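SPbeta prophage-derived uncharacterized protein YorR (Bacillus subtilis, PDB 3KB2) is of unknown function but binds guanosine-3'-monophosphate-5'-diphosphate in a P-loop and may act as a dTMP kinase. Local coordinates at residues Glu7-Cys12 with Ser127-Tyr132; Val17-Ser22 with Tyr27-Gly32; Lys44-Phe49 with Arg86-Lys91; Phe63-Leu68 with Ala139-Tyr144. All coordinates share one frame; numbering follows the deposited sequence.

The four contacts of YorR form successive shells around its nucleotide pocket. Interaction 1 belongs to the pocket itself, since D10, C11 and C12 of its loop are among the residues around the bound nucleotide. Interaction 2 lies on the helix that follows the loop, the side chain of A18 being about 7 Å from the ligand. Interaction 4, its centre 12 Å from that of interaction 1, joins it through Y132 OH and S66 OG, 2.9 Å apart. Interaction 3 is farther out, 21 Å from interaction 1 between centres, yet E89 OE2 reaches Y65 OH of interaction 4 at 2.7 Å. Interaction 4 thus links the pocket with the outer helices.

Interaction 1. Residues Glu7-Cys12 with Ser127-Tyr132; sequences EGPDCC and SILELY. With G3D (guanosine-3'-monophosphate-5'-diphosphate), chain C.
With chi1 at -95°, the Y132 ring swings from helix 122-137 under the G8-P9 peptide, while L129, its CG anti to the carbonyl carbon (chi1 -68°), sends CD2 to the proline ring. The loop that receives them leads from strand 3-7 to helix 14-25 and binds phosphate as a P-loop, consistent with the nucleotide-kinase family. One face of the tyrosine carries it: G8 CA sits 3.9 Å from the ring centroid and P9 CD 4.1 Å, both as CH-pi contacts over the face. The L129 side chain crosses the proline at about a right angle, and its CD2 presses on P9 CG at 3.4 Å, a tight fit for two carbons. The far end of the ring is tied down as well. Y132 OH is hydrogen-bonded to S66 OG and, at 3.1 Å, to a water that in turn donates to D10 OD2. The tyrosine face and leucine methyl thus pack on G8 and P9, while farther along the loop backbone N-H groups turn to the beta-phosphate. C12 N donates to O2B of G3D at 3.2 Å, and the shorter bond runs from C11 N to O1B at 2.8 Å, with an N-H...O angle of 151°.

Interaction 2. Residues Val17-Ser22 with Tyr27-Gly32; sequences VAAKLS and YPIIKG
Two flat groups of Y27 divide the work at this contact: its carbonyl meets S22 of the helix, whereas its ring lies on the sheet instead. The phenol rests against I4 of strand 3-7 and I59 of strand 58-61, and Y27 OH is hydrogen-bonded to T2 N, so the ring serves the sheet rather than this pair of segments. The segments themselves are the helix and second strand of the first beta-alpha-beta crossover, whose two strands have strand 58-61 between them. Strand 29-31 returns nearly antiparallel to helix 14-25, with the short axes 9.5 Å apart at 152°, and ends up at an outer edge of the parallel sheet.

A polar tie crosses near the turn. S22 turns OG away from its own backbone N (chi1 179°), and from there the hydroxyl donates to Y27 O; the modelled separation of 2.4 Å is very short and its exact value doubtful. S22 CB itself lies 3.6 Å from I29 CG1.

I29 supplies the apolar half of the contact. Its CB points to the helix, and its two branches part there: CG2 comes 4.1 Å from A18 CB, while the extended arm through CG1 carries CD1 onto the helix backbone between A18 and A19. I29 CD1 lies 3.6 Å from A19 CA. Deeper in, A18 also packs on L6, so it meets both the central strand 3-7 and the edge strand 29-31. On the latter side the nearest approach is that of I29 CD1, 3.4 Å from A18 O.

Interaction 3. Residues Lys44-Phe49 with Arg86-Lys91; sequences KLFEHF and RFIEDK
F46 and F87 meet across two helices through rings that both extend from their backbones in the same way, with CG trans to the backbone N (chi1 near 180° in both). The extension matters because the short axes are 11.3 Å apart, a gap that only side chains can bridge. F87 CD1 comes to the edge of the F46 ring, near its plane, 3.8 Å from F46 CZ. The planes are inclined at 61° and the centroids are 5.9 Å apart, an oblique meeting of rings.

I88 takes another first torsion, with CG1 beside its backbone N, and the nearly straight chain beyond pushes CD1 to F49 CB at 3.6 Å. On the way, I88 CG1 passes F46 CE1 at 4.1 Å, the two side chains sliding past each other in opposite directions. F49 offers its CB here while its ring turns elsewhere, toward F63 and V64, and I88 too touches V64.

All these contacts are apolar; K91 forms a salt bridge with D54 outside this pair of segments. Segments 44-49 and 86-91 run 6° from parallel, and their helices, 42-52 and 82-92, each precede a strand of the parallel sheet, consistent with an alpha/beta fold of the P-loop kinase kind.

Interaction 4. Residues Phe63-Leu68 with Ala139-Tyr144; sequences FVYSNL and AGLHTY
Apolar contact between Y65 and the turn at A139-L141 comes first in this example of one side chain serving two kinds of partner. With CG swung away from the carbonyl carbon (chi1 -60°), the tyrosine points from helix 64-70 to the turn, and A139 CB lies obliquely to its ring, 4.0 Å from Y65 CE1. L141 crosses the tyrosine at about a right angle and brings CD1 to 3.9 Å from Y65 OH. Within the helix, V64 CG2 covers the centre of one face of the Y65 ring, 3.7 Å above the plane, which limits how the ring can tilt.

The polar contacts run through a third party. Y65 OH stands 4.2 Å from G140 N, but both are hydrogen-bonded to E89 OE2 of helix 82-92. A single carboxylate oxygen therefore gathers the phenol and the backbone N-H of the turn, and it satisfies the hydroxyl at the end of an otherwise apolar, buried ring. At the start of the helix, F63 takes the N-cap position and its N is hydrogen-bonded to E7 OE1, with a weak bond from Y65 N to E7 OE2, so E7, just before the P-loop, meets the start of this helix.

In the fold, Y65 also packs on V135 and M136 of helix 122-137, and L141 touches E89. The turn that follows that helix leads into strand 143-147, whose Y144 pairs by backbone hydrogen bonds with V98 and Y100 of strand 96-102. Helix 64-70 is thereby lodged among helices 82-92 and 122-137 and the approach to one of the sheet's two outer strands.

Interaction 1. Residues Glu7-Cys12 with Ser127-Tyr132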
# COMPACT_ATOMS: atom_id res chain seq x y z
N GLU A 7 3.16 1.25 18.41
CA GLU A 7 2.85 0.27 17.38
C GLU A 7 1.36 0.21 17.13
O GLU A 7 0.55 0.64 17.96
CB GLU A 7 3.37 -1.11 17.79
CG GLU A 7 4.88 -1.21 17.88
CD GLU A 7 5.53 -1.34 16.51
OE1 GLU A 7 5.10 -0.63 15.58
OE2 GLU A 7 6.48 -2.14 16.37
N GLY A 8 0.99 -0.35 15.98
CA GLY A 8 -0.41 -0.46 15.64
C GLY A 8 -0.64 -0.10 14.19
O GLY A 8 0.22 0.51 13.54
N PRO A 9 -1.81 -0.48 13.65
CA PRO A 9 -2.19 -0.20 12.27
C PRO A 9 -2.31 1.29 12.01
O PRO A 9 -2.31 2.10 12.95
CB PRO A 9 -3.52 -0.92 12.13
CG PRO A 9 -4.11 -0.77 13.51
CD PRO A 9 -2.92 -1.16 14.36
N ASP A 10 -2.44 1.66 10.74
CA ASP A 10 -2.58 3.05 10.32
C ASP A 10 -3.80 3.76 10.89
O ASP A 10 -4.80 3.14 11.24
CB ASP A 10 -2.67 3.14 8.80
CG ASP A 10 -1.36 2.84 8.12
OD1 ASP A 10 -1.31 2.98 6.88
OD2 ASP A 10 -0.38 2.48 8.82
N CYS A 11 -3.69 5.08 10.95
CA CYS A 11 -4.78 5.91 11.44
C CYS A 11 -5.23 5.59 12.86
O CYS A 11 -6.43 5.61 13.16
CB CYS A 11 -5.96 5.79 10.48
SG CYS A 11 -5.56 6.39 8.82
N CYS A 12 -4.27 5.31 13.73
CA CYS A 12 -4.61 5.01 15.11
C CYS A 12 -3.94 6.00 16.05
O CYS A 12 -3.60 5.66 17.18
CB CYS A 12 -4.23 3.57 15.46
SG CYS A 12 -5.32 2.33 14.69
N SER A 127 -6.92 -8.49 7.72
CA SER A 127 -5.77 -9.36 7.92
C SER A 127 -4.62 -8.62 8.62
O SER A 127 -3.88 -9.20 9.40
CB SER A 127 -5.28 -9.92 6.59
OG SER A 127 -4.72 -8.90 5.79
N ILE A 128 -4.49 -7.34 8.32
CA ILE A 128 -3.43 -6.55 8.93
C ILE A 128 -3.74 -6.30 10.40
O ILE A 128 -2.86 -6.40 11.25
CB ILE A 128 -3.26 -5.20 8.20
CG1 ILE A 128 -2.65 -5.44 6.83
CG2 ILE A 128 -2.36 -4.28 9.01
CD1 ILE A 128 -2.47 -4.18 6.03
N LEU A 129 -5.00 -5.97 10.68
CA LEU A 129 -5.43 -5.72 12.05
C LEU A 129 -5.23 -6.97 12.89
O LEU A 129 -4.78 -6.89 14.03
CB LEU A 129 -6.90 -5.31 12.08
CG LEU A 129 -7.27 -3.96 11.47
CD1 LEU A 129 -8.76 -3.69 11.67
CD2 LEU A 129 -6.46 -2.86 12.12
N GLU A 130 -5.58 -8.12 12.33
CA GLU A 130 -5.44 -9.40 13.02
C GLU A 130 -4.00 -9.75 13.29
O GLU A 130 -3.67 -10.26 14.35
CB GLU A 130 -6.08 -10.52 12.21
CG GLU A 130 -7.35 -11.10 12.82
CD GLU A 130 -7.17 -11.54 14.26
OE1 GLU A 130 -6.20 -12.29 14.55
OE2 GLU A 130 -8.01 -11.14 15.11
N LEU A 131 -3.13 -9.48 12.31
CA LEU A 131 -1.70 -9.76 12.46
C LEU A 131 -1.14 -8.97 13.64
O LEU A 131 -0.39 -9.51 14.44
CB LEU A 131 -0.95 -9.37 11.18
CG LEU A 131 -0.77 -10.46 10.11
CD1 LEU A 131 -0.28 -9.88 8.79
CD2 LEU A 131 0.22 -11.47 10.65
N TYR A 132 -1.54 -7.70 13.74
CA TYR A 132 -1.09 -6.84 14.82
C TYR A 132 -1.52 -7.42 16.16
O TYR A 132 -0.72 -7.52 17.09
CB TYR A 132 -1.64 -5.42 14.67
CG TYR A 132 -0.69 -4.46 13.97
CD1 TYR A 132 -0.93 -4.02 12.66
CD2 TYR A 132 0.46 -4.01 14.61
CE1 TYR A 132 -0.03 -3.15 12.01
CE2 TYR A 132 1.36 -3.15 13.97
CZ TYR A 132 1.11 -2.73 12.69
OH TYR A 132 2.03 -1.90 12.09
PB G3D C . -1.19 7.28 12.38
O1B G3D C . -1.31 6.57 11.03
O2B G3D C . -1.28 6.44 13.58
O3B G3D C . 0.22 8.13 12.40
PA G3D C . -2.06 9.95 12.98
O3A G3D C . -2.24 8.43 12.48
O1A G3D C . -1.56 10.02 14.34
O2A G3D C . -1.28 10.67 11.87
O5' G3D C . -3.64 10.44 13.05
C5' G3D C . -4.38 9.99 11.84
C4' G3D C . -5.52 11.11 11.91
O4' G3D C . -6.41 11.04 13.04
C3' G3D C . -5.15 12.50 11.83
O3' G3D C . -5.96 13.23 10.94
C2' G3D C . -5.05 13.10 13.26
O2' G3D C . -5.31 14.39 13.29
C1' G3D C . -6.49 12.29 13.73
N9 G3D C . -6.56 12.33 15.23
C8 G3D C . -5.43 12.42 16.05
N7 G3D C . -6.07 12.41 17.24
C5 G3D C . -7.46 12.45 17.19
C6 G3D C . -8.27 12.47 18.15
O6 G3D C . -8.28 12.44 19.42
N1 G3D C . -9.68 12.39 17.64
C2 G3D C . -9.79 12.36 16.36
N2 G3D C . -11.20 12.20 15.88
N3 G3D C . -8.94 12.25 15.36
C4 G3D C . -7.73 12.37 15.91
P1 G3D C . -5.55 13.99 9.89
O4P G3D C . -5.37 15.36 10.28
O5P G3D C . -6.83 13.89 8.93
O6P G3D C . -4.50 13.42 8.93
O HOH W 1 1.29 0.77 10.60

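Interaction 2. Residues Val17-Ser22 with Tyr27-Gly32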
# COMPACT_ATOMS: atom_id res chain seq x y z
N VAL A 17 0.03 11.02 18.81
CA VAL A 17 0.43 10.74 20.18
C VAL A 17 1.91 11.04 20.35
O VAL A 17 2.31 11.70 21.30
CB VAL A 17 0.16 9.27 20.57
CG1 VAL A 17 0.84 8.94 21.89
CG2 VAL A 17 -1.33 9.06 20.71
N ALA A 18 2.70 10.56 19.40
CA ALA A 18 4.15 10.77 19.42
C ALA A 18 4.50 12.25 19.54
O ALA A 18 5.39 12.64 20.32
CB ALA A 18 4.76 10.18 18.16
N ALA A 19 3.81 13.08 18.76
CA ALA A 19 4.06 14.52 18.77
C ALA A 19 3.68 15.15 20.11
O ALA A 19 4.37 16.05 20.59
CB ALA A 19 3.26 15.19 17.64
N LYS A 20 2.59 14.68 20.70
CA LYS A 20 2.11 15.20 21.98
C LYS A 20 3.03 14.75 23.13
O LYS A 20 3.29 15.52 24.06
CB LYS A 20 0.66 14.73 22.23
CG LYS A 20 -0.38 15.29 21.23
CD LYS A 20 -1.76 14.67 21.46
CE LYS A 20 -2.91 15.54 20.94
NZ LYS A 20 -2.74 15.96 19.53
N LEU A 21 3.51 13.51 23.06
CA LEU A 21 4.40 12.99 24.09
C LEU A 21 5.74 13.70 24.00
O LEU A 21 6.36 14.01 25.01
CB LEU A 21 4.60 11.48 23.91
CG LEU A 21 3.38 10.58 24.15
CD1 LEU A 21 3.71 9.14 23.76
CD2 LEU A 21 2.96 10.66 25.62
N SER A 22 6.17 13.99 22.77
CA SER A 22 7.45 14.65 22.54
C SER A 22 7.46 16.10 23.05
O SER A 22 8.47 16.58 23.56
CB SER A 22 7.78 14.63 21.05
OG SER A 22 9.00 15.29 20.80
N TYR A 27 11.00 14.29 24.27
CA TYR A 27 11.74 13.19 23.65
C TYR A 27 11.71 13.38 22.14
O TYR A 27 10.70 13.79 21.58
CB TYR A 27 11.09 11.84 23.96
CG TYR A 27 11.24 11.33 25.38
CD1 TYR A 27 12.08 11.95 26.30
CD2 TYR A 27 10.53 10.21 25.80
CE1 TYR A 27 12.21 11.47 27.61
CE2 TYR A 27 10.65 9.72 27.09
CZ TYR A 27 11.47 10.35 27.99
OH TYR A 27 11.52 9.85 29.28
N PRO A 28 12.82 13.10 21.46
CA PRO A 28 12.82 13.26 20.00
C PRO A 28 11.95 12.14 19.44
O PRO A 28 11.79 11.11 20.09
CB PRO A 28 14.28 13.06 19.62
CG PRO A 28 15.03 13.39 20.85
CD PRO A 28 14.18 12.83 21.95
N ILE A 29 11.40 12.33 18.25
CA ILE A 29 10.56 11.33 17.59
C ILE A 29 11.30 10.69 16.42
O ILE A 29 11.80 11.39 15.53
CB ILE A 29 9.27 11.96 17.02
CG1 ILE A 29 8.50 12.69 18.11
CG2 ILE A 29 8.41 10.87 16.39
CD1 ILE A 29 7.24 13.39 17.60
N ILE A 30 11.34 9.36 16.39
CA ILE A 30 12.03 8.64 15.32
C ILE A 30 11.14 7.54 14.74
O ILE A 30 10.52 6.79 15.49
CB ILE A 30 13.33 8.00 15.87
CG1 ILE A 30 14.32 9.10 16.26
CG2 ILE A 30 13.94 7.03 14.85
CD1 ILE A 30 15.50 8.61 17.04
N LYS A 31 11.07 7.45 13.42
CA LYS A 31 10.29 6.42 12.75
C LYS A 31 11.15 5.16 12.73
O LYS A 31 12.28 5.19 12.25
CB LYS A 31 9.96 6.84 11.32
CG LYS A 31 9.17 8.14 11.22
CD LYS A 31 7.73 7.95 11.67
CE LYS A 31 6.77 7.89 10.49
NZ LYS A 31 6.98 6.72 9.58
N GLY A 32 10.62 4.05 13.24
CA GLY A 32 11.40 2.83 13.27
C GLY A 32 11.38 2.01 12.00
O GLY A 32 12.42 1.83 11.35

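Interaction 3. Residues Lys44-Phe49 with Arg86-Lys91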
# COMPACT_ATOMS: atom_id res chain seq x y z
N LYS A 44 21.11 -5.41 7.20
CA LYS A 44 20.89 -3.97 7.28
C LYS A 44 19.74 -3.72 8.26
O LYS A 44 19.81 -2.81 9.09
CB LYS A 44 20.50 -3.37 5.92
CG LYS A 44 21.53 -3.49 4.78
CD LYS A 44 22.73 -2.58 4.97
CE LYS A 44 23.73 -2.73 3.83
NZ LYS A 44 24.96 -1.92 4.09
N LEU A 45 18.69 -4.54 8.16
CA LEU A 45 17.49 -4.41 9.00
C LEU A 45 17.81 -4.51 10.48
O LEU A 45 17.50 -3.61 11.26
CB LEU A 45 16.44 -5.48 8.65
CG LEU A 45 15.10 -5.48 9.39
CD1 LEU A 45 14.28 -4.26 9.04
CD2 LEU A 45 14.33 -6.74 9.02
N PHE A 46 18.44 -5.61 10.85
CA PHE A 46 18.80 -5.86 12.24
C PHE A 46 19.74 -4.79 12.80
O PHE A 46 19.58 -4.34 13.94
CB PHE A 46 19.46 -7.23 12.37
CG PHE A 46 19.86 -7.56 13.77
CD1 PHE A 46 18.90 -7.72 14.77
CD2 PHE A 46 21.20 -7.70 14.10
CE1 PHE A 46 19.27 -8.01 16.07
CE2 PHE A 46 21.58 -7.99 15.41
CZ PHE A 46 20.62 -8.15 16.40
N GLU A 47 20.72 -4.40 12.00
CA GLU A 47 21.68 -3.38 12.40
C GLU A 47 20.97 -2.08 12.83
O GLU A 47 21.26 -1.51 13.89
CB GLU A 47 22.64 -3.11 11.23
CG GLU A 47 23.66 -2.02 11.48
CD GLU A 47 24.50 -1.71 10.24
OE1 GLU A 47 23.92 -1.28 9.22
OE2 GLU A 47 25.74 -1.90 10.30
N HIS A 48 20.02 -1.64 12.02
CA HIS A 48 19.27 -0.43 12.32
C HIS A 48 18.44 -0.55 13.60
O HIS A 48 18.40 0.38 14.42
CB HIS A 48 18.35 -0.08 11.16
CG HIS A 48 17.70 1.26 11.30
ND1 HIS A 48 18.41 2.43 11.25
CD2 HIS A 48 16.42 1.60 11.57
CE1 HIS A 48 17.60 3.45 11.48
NE2 HIS A 48 16.38 2.97 11.69
N PHE A 49 17.76 -1.68 13.77
CA PHE A 49 16.93 -1.89 14.95
C PHE A 49 17.78 -1.96 16.19
O PHE A 49 17.39 -1.49 17.25
CB PHE A 49 16.11 -3.18 14.82
CG PHE A 49 14.89 -3.04 13.96
CD1 PHE A 49 14.12 -1.88 14.02
CD2 PHE A 49 14.51 -4.05 13.09
CE1 PHE A 49 12.98 -1.74 13.24
CE2 PHE A 49 13.37 -3.93 12.30
CZ PHE A 49 12.60 -2.77 12.38
N ARG A 86 14.07 -11.46 19.88
CA ARG A 86 14.26 -11.77 21.28
C ARG A 86 15.46 -10.99 21.83
O ARG A 86 15.45 -10.54 22.96
CB ARG A 86 14.45 -13.28 21.41
CG ARG A 86 14.65 -13.80 22.81
CD ARG A 86 14.60 -15.32 22.80
NE ARG A 86 15.58 -15.91 21.89
CZ ARG A 86 15.27 -16.71 20.87
NH1 ARG A 86 14.01 -17.02 20.62
NH2 ARG A 86 16.23 -17.21 20.10
N PHE A 87 16.49 -10.83 21.01
CA PHE A 87 17.68 -10.10 21.42
C PHE A 87 17.35 -8.63 21.68
O PHE A 87 17.75 -8.06 22.68
CB PHE A 87 18.76 -10.24 20.35
CG PHE A 87 20.01 -9.46 20.62
CD1 PHE A 87 20.15 -8.16 20.16
CD2 PHE A 87 21.05 -10.03 21.34
CE1 PHE A 87 21.31 -7.43 20.40
CE2 PHE A 87 22.22 -9.31 21.59
CZ PHE A 87 22.35 -8.01 21.12
N ILE A 88 16.60 -8.02 20.77
CA ILE A 88 16.23 -6.61 20.91
C ILE A 88 15.34 -6.35 22.13
O ILE A 88 15.49 -5.34 22.81
CB ILE A 88 15.50 -6.10 19.65
CG1 ILE A 88 16.49 -6.10 18.48
CG2 ILE A 88 14.97 -4.70 19.88
CD1 ILE A 88 15.82 -5.86 17.15
N GLU A 89 14.43 -7.28 22.40
CA GLU A 89 13.53 -7.14 23.54
C GLU A 89 14.32 -7.17 24.85
O GLU A 89 14.13 -6.32 25.72
CB GLU A 89 12.50 -8.27 23.53
CG GLU A 89 11.63 -8.27 22.28
CD GLU A 89 10.60 -9.37 22.31
OE1 GLU A 89 11.00 -10.54 22.49
OE2 GLU A 89 9.40 -9.08 22.13
N ASP A 90 15.20 -8.16 24.99
CA ASP A 90 15.99 -8.27 26.20
C ASP A 90 16.84 -7.01 26.38
O ASP A 90 17.05 -6.52 27.49
CB ASP A 90 16.90 -9.50 26.13
CG ASP A 90 17.85 -9.60 27.30
OD1 ASP A 90 17.39 -9.87 28.43
OD2 ASP A 90 19.06 -9.39 27.09
N LYS A 91 17.31 -6.47 25.27
CA LYS A 91 18.14 -5.29 25.31
C LYS A 91 17.46 -3.99 25.80
O LYS A 91 18.12 -3.09 26.32
CB LYS A 91 18.76 -5.08 23.93
CG LYS A 91 19.70 -3.90 23.83
CD LYS A 91 20.44 -3.90 22.51
CE LYS A 91 21.32 -2.68 22.43
NZ LYS A 91 22.30 -2.73 21.33

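Interaction 4. Residues Phe63-Leu68 with Ala139-Tyr144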
# COMPACT_ATOMS: atom_id res chain seq x y z
N PHE A 63 8.00 0.14 15.15
CA PHE A 63 9.27 -0.51 15.40
C PHE A 63 9.32 -1.99 14.96
O PHE A 63 8.80 -2.34 13.90
CB PHE A 63 9.58 -0.34 16.90
CG PHE A 63 11.03 -0.55 17.27
CD1 PHE A 63 12.05 -0.32 16.36
CD2 PHE A 63 11.36 -0.97 18.56
CE1 PHE A 63 13.39 -0.51 16.72
CE2 PHE A 63 12.70 -1.16 18.92
CZ PHE A 63 13.70 -0.93 18.00
N VAL A 64 9.96 -2.85 15.77
CA VAL A 64 10.11 -4.27 15.46
C VAL A 64 8.81 -5.04 15.25
O VAL A 64 8.77 -5.98 14.46
CB VAL A 64 10.94 -5.03 16.55
CG1 VAL A 64 12.38 -4.50 16.60
CG2 VAL A 64 10.28 -4.87 17.93
N TYR A 65 7.75 -4.66 15.94
CA TYR A 65 6.50 -5.39 15.77
C TYR A 65 5.84 -5.10 14.43
O TYR A 65 5.37 -6.03 13.77
CB TYR A 65 5.58 -5.12 16.95
CG TYR A 65 6.23 -5.55 18.24
CD1 TYR A 65 6.57 -6.90 18.45
CD2 TYR A 65 6.61 -4.62 19.20
CE1 TYR A 65 7.28 -7.29 19.58
CE2 TYR A 65 7.30 -5.00 20.34
CZ TYR A 65 7.64 -6.33 20.52
OH TYR A 65 8.35 -6.67 21.66
N SER A 66 5.83 -3.84 14.00
CA SER A 66 5.26 -3.53 12.70
C SER A 66 6.07 -4.28 11.63
O SER A 66 5.53 -4.66 10.60
CB SER A 66 5.32 -2.04 12.41
OG SER A 66 4.60 -1.30 13.37
N ASN A 67 7.37 -4.47 11.87
CA ASN A 67 8.18 -5.18 10.90
C ASN A 67 7.65 -6.59 10.69
O ASN A 67 7.51 -7.05 9.57
CB ASN A 67 9.64 -5.26 11.33
CG ASN A 67 10.46 -6.12 10.41
OD1 ASN A 67 10.74 -5.76 9.27
ND2 ASN A 67 10.86 -7.28 10.89
N LEU A 68 7.34 -7.27 11.80
CA LEU A 68 6.80 -8.62 11.75
C LEU A 68 5.48 -8.71 10.98
O LEU A 68 5.20 -9.71 10.32
CB LEU A 68 6.59 -9.14 13.18
CG LEU A 68 7.78 -9.88 13.79
CD1 LEU A 68 9.08 -9.16 13.49
CD2 LEU A 68 7.56 -10.01 15.29
N ALA A 139 4.12 -10.62 21.98
CA ALA A 139 5.26 -9.78 22.32
C ALA A 139 5.96 -10.33 23.56
O ALA A 139 5.31 -10.77 24.51
CB ALA A 139 4.80 -8.36 22.58
N GLY A 140 7.29 -10.31 23.53
CA GLY A 140 8.06 -10.79 24.66
C GLY A 140 8.20 -9.72 25.72
O GLY A 140 8.84 -9.91 26.75
N LEU A 141 7.59 -8.56 25.46
CA LEU A 141 7.62 -7.44 26.39
C LEU A 141 6.20 -7.09 26.77
O LEU A 141 5.28 -7.29 25.98
CB LEU A 141 8.29 -6.22 25.74
CG LEU A 141 9.81 -6.23 25.63
CD1 LEU A 141 10.28 -5.14 24.68
CD2 LEU A 141 10.40 -6.02 27.01
N HIS A 142 6.03 -6.57 27.98
CA HIS A 142 4.73 -6.15 28.47
C HIS A 142 4.30 -5.04 27.52
O HIS A 142 5.14 -4.25 27.09
CB HIS A 142 4.86 -5.61 29.90
CG HIS A 142 3.55 -5.27 30.55
ND1 HIS A 142 2.77 -4.20 30.16
CD2 HIS A 142 2.87 -5.88 31.55
CE1 HIS A 142 1.68 -4.16 30.90
NE2 HIS A 142 1.71 -5.17 31.75
N THR A 143 3.01 -4.97 27.21
CA THR A 143 2.50 -3.94 26.30
C THR A 143 1.23 -3.28 26.84
O THR A 143 0.49 -3.88 27.61
CB THR A 143 2.21 -4.55 24.90
OG1 THR A 143 1.15 -5.51 25.00
CG2 THR A 143 3.45 -5.26 24.37
N TYR A 144 1.00 -2.03 26.45
CA TYR A 144 -0.19 -1.30 26.88
C TYR A 144 -0.97 -0.96 25.62
O TYR A 144 -0.41 -0.42 24.67
CB TYR A 144 0.17 -0.01 27.61
CG TYR A 144 1.22 -0.15 28.69
CD1 TYR A 144 2.57 -0.10 28.37
CD2 TYR A 144 0.86 -0.31 30.03
CE1 TYR A 144 3.54 -0.19 29.34
CE2 TYR A 144 1.83 -0.42 31.02
CZ TYR A 144 3.17 -0.35 30.67
OH TYR A 144 4.15 -0.43 31.63